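Local coordinates for nuclear transport factor 2 family protein (Rhodopseudomonas palustris, PDB 3DM8) that is of unknown function but belongs to the SnoaL-like branch of the NTF2 family and may be an isomerase, at residues 35-40 with 57-62; 92-95 with 100-103. One frame throughout, in Å; residues are numbered along the deposited sequence.

Overall arrangement
From the N terminus, the chain passes through helices 5-19 and 23-28 before strand 33-38, where interaction 1 begins. That contact closes when helix 53-66, reached by way of strand 48-51, outermost in this chain, folds back over the sheet. Only afterwards does interaction 2 close the turn of the hairpin made by strands 83-94 and 100-112. The two contacts therefore follow one another, neither nested nor crossed. The centres of interactions 1 and 2 are about 16 Å apart; the nearest atoms of interactions 1 and 2 are about 8 Å apart. Interaction 1 joins the mixed sheet to a helix and interaction 2 pairs two of its strands, an arrangement consistent with the curved sheet and packed helices of the NTF2-like fold.

Interaction 1: 35-40 with 57-62; sequences WAIYGP and LEVCRQ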
loop_
_atom_site.group_PDB
_atom_site.type_symbol
_atom_site.label_atom_id
_atom_site.label_comp_id
_atom_site.label_asym_id
_atom_site.label_seq_id
_atom_site.Cartn_x
_atom_site.Cartn_y
_atom_site.Cartn_z
ATOM N N TRP A 35 -14.706 3.938 -4.029
ATOM C CA TRP A 35 -13.974 3.179 -3.002
ATOM C C TRP A 35 -13.418 1.863 -3.497
ATOM O O TRP A 35 -14.053 1.143 -4.310
ATOM C CB TRP A 35 -14.971 2.868 -1.861
ATOM C CG TRP A 35 -14.613 1.916 -0.742
ATOM C CD1 TRP A 35 -14.623 0.538 -0.773
ATOM C CD2 TRP A 35 -14.411 2.270 0.621
ATOM N NE1 TRP A 35 -14.350 0.038 0.472
ATOM C CE2 TRP A 35 -14.229 1.086 1.350
ATOM C CE3 TRP A 35 -14.358 3.476 1.297
ATOM C CZ2 TRP A 35 -14.009 1.093 2.712
ATOM C CZ3 TRP A 35 -14.074 3.494 2.624
ATOM C CH2 TRP A 35 -13.896 2.330 3.341
ATOM N N ALA A 36 -12.217 1.522 -3.023
ATOM C CA ALA A 36 -11.720 0.124 -3.235
ATOM C C ALA A 36 -10.726 -0.297 -2.213
ATOM O O ALA A 36 -9.784 0.424 -1.876
ATOM C CB ALA A 36 -11.131 -0.086 -4.698
ATOM N N ILE A 37 -10.901 -1.523 -1.735
ATOM C CA ILE A 37 -9.882 -2.150 -0.913
ATOM C C ILE A 37 -9.459 -3.393 -1.627
ATOM O O ILE A 37 -10.282 -4.217 -1.905
ATOM C CB ILE A 37 -10.372 -2.565 0.498
ATOM C CG1 ILE A 37 -10.900 -1.400 1.294
ATOM C CG2 ILE A 37 -9.214 -3.262 1.291
ATOM C CD1 ILE A 37 -11.706 -1.900 2.530
ATOM N N TYR A 38 -8.177 -3.500 -1.947
ATOM C CA TYR A 38 -7.713 -4.604 -2.784
ATOM C C TYR A 38 -7.379 -5.802 -1.916
ATOM O O TYR A 38 -6.388 -5.836 -1.212
ATOM C CB TYR A 38 -6.507 -4.195 -3.647
ATOM C CG TYR A 38 -6.885 -3.090 -4.608
ATOM C CD1 TYR A 38 -6.500 -1.781 -4.365
ATOM C CD2 TYR A 38 -7.686 -3.338 -5.714
ATOM C CE1 TYR A 38 -6.852 -0.769 -5.182
ATOM C CE2 TYR A 38 -8.050 -2.289 -6.564
ATOM C CZ TYR A 38 -7.625 -1.000 -6.266
ATOM O OH TYR A 38 -7.929 0.095 -7.051
ATOM N N GLY A 39 -8.203 -6.834 -2.035
ATOM C CA GLY A 39 -7.920 -8.070 -1.327
ATOM C C GLY A 39 -8.891 -9.167 -1.709
ATOM O O GLY A 39 -9.788 -8.947 -2.513
ATOM N N PRO A 40 -8.702 -10.353 -1.151
ATOM C CA PRO A 40 -9.365 -11.539 -1.682
ATOM C C PRO A 40 -10.774 -11.670 -1.182
ATOM O O PRO A 40 -11.002 -12.028 -0.027
ATOM C CB PRO A 40 -8.519 -12.698 -1.154
ATOM C CG PRO A 40 -7.778 -12.212 -0.049
ATOM C CD PRO A 40 -7.674 -10.683 -0.161
ATOM N N LEU A 57 -20.909 1.987 3.603
ATOM C CA LEU A 57 -21.363 1.767 4.976
ATOM C C LEU A 57 -21.601 0.267 5.219
ATOM O O LEU A 57 -21.324 -0.260 6.278
ATOM C CB LEU A 57 -22.593 2.589 5.325
ATOM C CG LEU A 57 -22.358 4.090 5.467
ATOM C CD1 LEU A 57 -23.628 4.900 5.654
ATOM C CD2 LEU A 57 -21.366 4.362 6.624
ATOM N N GLU A 58 -22.057 -0.445 4.207
ATOM C CA GLU A 58 -22.235 -1.887 4.336
ATOM C C GLU A 58 -20.885 -2.596 4.520
ATOM O O GLU A 58 -20.753 -3.463 5.383
ATOM C CB GLU A 58 -23.042 -2.450 3.172
ATOM C CG GLU A 58 -23.158 -3.945 3.145
ATOM C CD GLU A 58 -23.879 -4.576 4.353
ATOM O OE1 GLU A 58 -24.586 -3.857 5.124
ATOM O OE2 GLU A 58 -23.759 -5.839 4.447
ATOM N N VAL A 59 -19.879 -2.233 3.716
ATOM C CA VAL A 59 -18.509 -2.730 3.951
ATOM C C VAL A 59 -18.093 -2.511 5.409
ATOM O O VAL A 59 -17.556 -3.383 6.062
ATOM C CB VAL A 59 -17.501 -2.098 2.976
ATOM C CG1 VAL A 59 -16.015 -2.246 3.419
ATOM C CG2 VAL A 59 -17.733 -2.635 1.563
ATOM N N CYS A 60 -18.311 -1.286 5.903
ATOM C CA CYS A 60 -17.826 -0.931 7.211
ATOM C C CYS A 60 -18.592 -1.674 8.300
ATOM O O CYS A 60 -18.020 -1.997 9.343
ATOM C CB CYS A 60 -17.853 0.584 7.448
ATOM S SG CYS A 60 -16.635 1.448 6.411
ATOM N N ARG A 61 -19.848 -1.997 8.011
ATOM C CA ARG A 61 -20.706 -2.768 8.950
ATOM C C ARG A 61 -20.171 -4.205 9.066
ATOM O O ARG A 61 -20.044 -4.760 10.141
ATOM C CB ARG A 61 -22.171 -2.800 8.508
ATOM C CG ARG A 61 -23.093 -3.579 9.428
ATOM C CD ARG A 61 -24.463 -3.917 8.759
ATOM N NE ARG A 61 -24.307 -4.911 7.710
ATOM C CZ ARG A 61 -23.951 -6.167 7.943
ATOM N NH1 ARG A 61 -23.746 -6.544 9.179
ATOM N NH2 ARG A 61 -23.798 -7.043 6.954
ATOM N N GLN A 62 -19.862 -4.772 7.921
ATOM C CA GLN A 62 -19.293 -6.116 7.869
ATOM C C GLN A 62 -17.934 -6.199 8.566
ATOM O O GLN A 62 -17.634 -7.149 9.286
ATOM C CB GLN A 62 -19.145 -6.551 6.432
ATOM C CG GLN A 62 -20.440 -6.745 5.728
ATOM C CD GLN A 62 -20.212 -7.021 4.247
ATOM O OE1 GLN A 62 -19.733 -6.180 3.504
ATOM N NE2 GLN A 62 -20.540 -8.218 3.826
#
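The Trp35 indole meets helix 53-66 at two places, Val59 by CZ2 and NE1 and Cys60 by CH2. Methyl CG1 of Val59 lies 4.0 Å from CZ2 of Trp35 and approaches the ring obliquely, as does the Cys60 sulfur. That SG is 4.2 Å from Trp35 CH2, and its line to the centre of the six-membered ring leans 50° from the ring normal, a slanting sulfur-aromatic contact. Ile37, two residues along the strand, adds a looser touch, its CD1 4.4 Å from the same CG1 of Val59. The axes are 11.2 Å apart, and side chains from both segments, chiefly Trp35 and Val59, bridge the gap. Trp35 reaches the helix with CG anti to its own backbone nitrogen (chi1 170°).

Farther out, Leu119 of strand 115-123 touches Trp35, Arg50 of strand 48-51 touches both Trp35 and Val59, and Leu25 of helix 23-28 packs on Cys60. On the helix, Arg61 grips Glu58 side-on, both carboxylate oxygens lying near the guanidinium plane. NE of Arg61 meets Glu58 OE1 from above the carboxylate plane at 2.8 Å. NH2 of Arg61 reaches Glu58 OE2 on its syn side, though out of plane, at 2.8 Å, while NH1 forms a salt bridge with Asp65. No hydrogen bond joins the two segments. Strand and helix therefore meet through buried dispersion contacts, and the Arg61 pairs with Glu58 and Asp65 stay within helix 53-66.

Interaction 2: 92-95 with 100-103; sequences LTAA and PISV
Leu92 and Ile101 lie side by side and point the same way from an antiparallel hydrogen-bonded pair, with CD1 of Leu92 3.6 Å from CB of Ile101. The other leucine methyl, CD2, slants across to Val103, reaching its CG2 at 4.0 Å. A chi1 of 63° sets CG of Leu92 between its backbone nitrogen and carbonyl carbon and 3.5 Å from Ile101 O, the nearest approach of this side chain to the other strand; chi2 (86°) then turns CD1 to Ile101 and CD2 to Val103. Farther toward the turn, CB of Ala94 comes within 4.4 Å of Ile101 CD1. Helix 125-133 packs through Leu128 on the Ile101 and Val103 part of this face, and Val67 of strand 67-79 touches Leu92.

Two backbone bonds set the register: Leu92 N to Ile101 O at 2.8 Å, and Ile101 N to Leu92 O at 2.8 Å. The Leu92 carbonyl also receives a CA-H...O contact from Pro100, whose CA is 3.3 Å from that oxygen. Thr93 faces Pro100 as the next, non-hydrogen-bonded pair, on the opposite face from Leu92. Backbone bonds thus fix the pairing, and the apolar contacts of Leu92 with Ile101 and Val103 add dispersion on the buried face, partly under helix 125-133.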
loop_
_atom_site.group_PDB
_atom_site.type_symbol
_atom_site.label_atom_id
_atom_site.label_comp_id
_atom_site.label_asym_id
_atom_site.label_seq_id
_atom_site.Cartn_x
_atom_site.Cartn_y
_atom_site.Cartn_z
ATOM N N LEU A 92 -5.615 -6.230 15.709
ATOM C CA LEU A 92 -6.983 -6.590 16.012
ATOM C C LEU A 92 -7.205 -7.990 16.440
ATOM O O LEU A 92 -6.349 -8.887 16.329
ATOM C CB LEU A 92 -7.899 -6.250 14.862
ATOM C CG LEU A 92 -7.550 -7.026 13.601
ATOM C CD1 LEU A 92 -8.229 -8.429 13.559
ATOM C CD2 LEU A 92 -7.818 -6.117 12.323
ATOM N N THR A 93 -8.416 -8.179 16.931
ATOM C CA THR A 93 -8.851 -9.524 17.176
ATOM C C THR A 93 -10.186 -9.791 16.479
ATOM O O THR A 93 -11.130 -8.968 16.453
ATOM C CB THR A 93 -8.779 -9.954 18.655
ATOM O OG1 THR A 93 -10.074 -10.329 19.167
ATOM C CG2 THR A 93 -8.148 -8.832 19.536
ATOM N N ALA A 94 -10.183 -10.961 15.890
ATOM C CA ALA A 94 -11.313 -11.496 15.155
ATOM C C ALA A 94 -12.453 -11.912 16.061
ATOM O O ALA A 94 -12.270 -12.606 17.075
ATOM C CB ALA A 94 -10.862 -12.641 14.308
ATOM N N ALA A 95 -13.648 -11.483 15.672
ATOM C CA ALA A 95 -14.863 -11.859 16.381
ATOM C C ALA A 95 -15.011 -13.364 16.481
ATOM O O ALA A 95 -14.771 -14.106 15.535
ATOM C CB ALA A 95 -16.131 -11.245 15.711
ATOM N N PRO A 100 -5.846 -13.217 17.063
ATOM C CA PRO A 100 -5.168 -11.962 16.815
ATOM C C PRO A 100 -4.583 -11.823 15.452
ATOM O O PRO A 100 -3.923 -12.721 14.920
ATOM C CB PRO A 100 -4.015 -11.943 17.825
ATOM C CG PRO A 100 -4.144 -13.117 18.632
ATOM C CD PRO A 100 -5.089 -14.064 17.993
ATOM N N ILE A 101 -4.783 -10.646 14.906
ATOM C CA ILE A 101 -4.337 -10.407 13.573
ATOM C C ILE A 101 -3.757 -9.008 13.502
ATOM O O ILE A 101 -4.303 -8.100 14.060
ATOM C CB ILE A 101 -5.489 -10.561 12.562
ATOM C CG1 ILE A 101 -6.035 -11.999 12.574
ATOM C CG2 ILE A 101 -5.016 -10.084 11.147
ATOM C CD1 ILE A 101 -7.315 -12.151 11.777
ATOM N N SER A 102 -2.609 -8.899 12.864
ATOM C CA SER A 102 -1.990 -7.575 12.570
ATOM C C SER A 102 -2.091 -7.326 11.080
ATOM O O SER A 102 -1.809 -8.226 10.274
ATOM C CB SER A 102 -0.543 -7.577 13.086
ATOM O OG SER A 102 0.217 -6.475 12.627
ATOM N N VAL A 103 -2.528 -6.131 10.703
ATOM C CA VAL A 103 -2.765 -5.767 9.301
ATOM C C VAL A 103 -2.002 -4.504 8.966
ATOM O O VAL A 103 -2.182 -3.498 9.631
ATOM C CB VAL A 103 -4.261 -5.516 9.057
ATOM C CG1 VAL A 103 -4.531 -5.265 7.590
ATOM C CG2 VAL A 103 -5.085 -6.725 9.528
#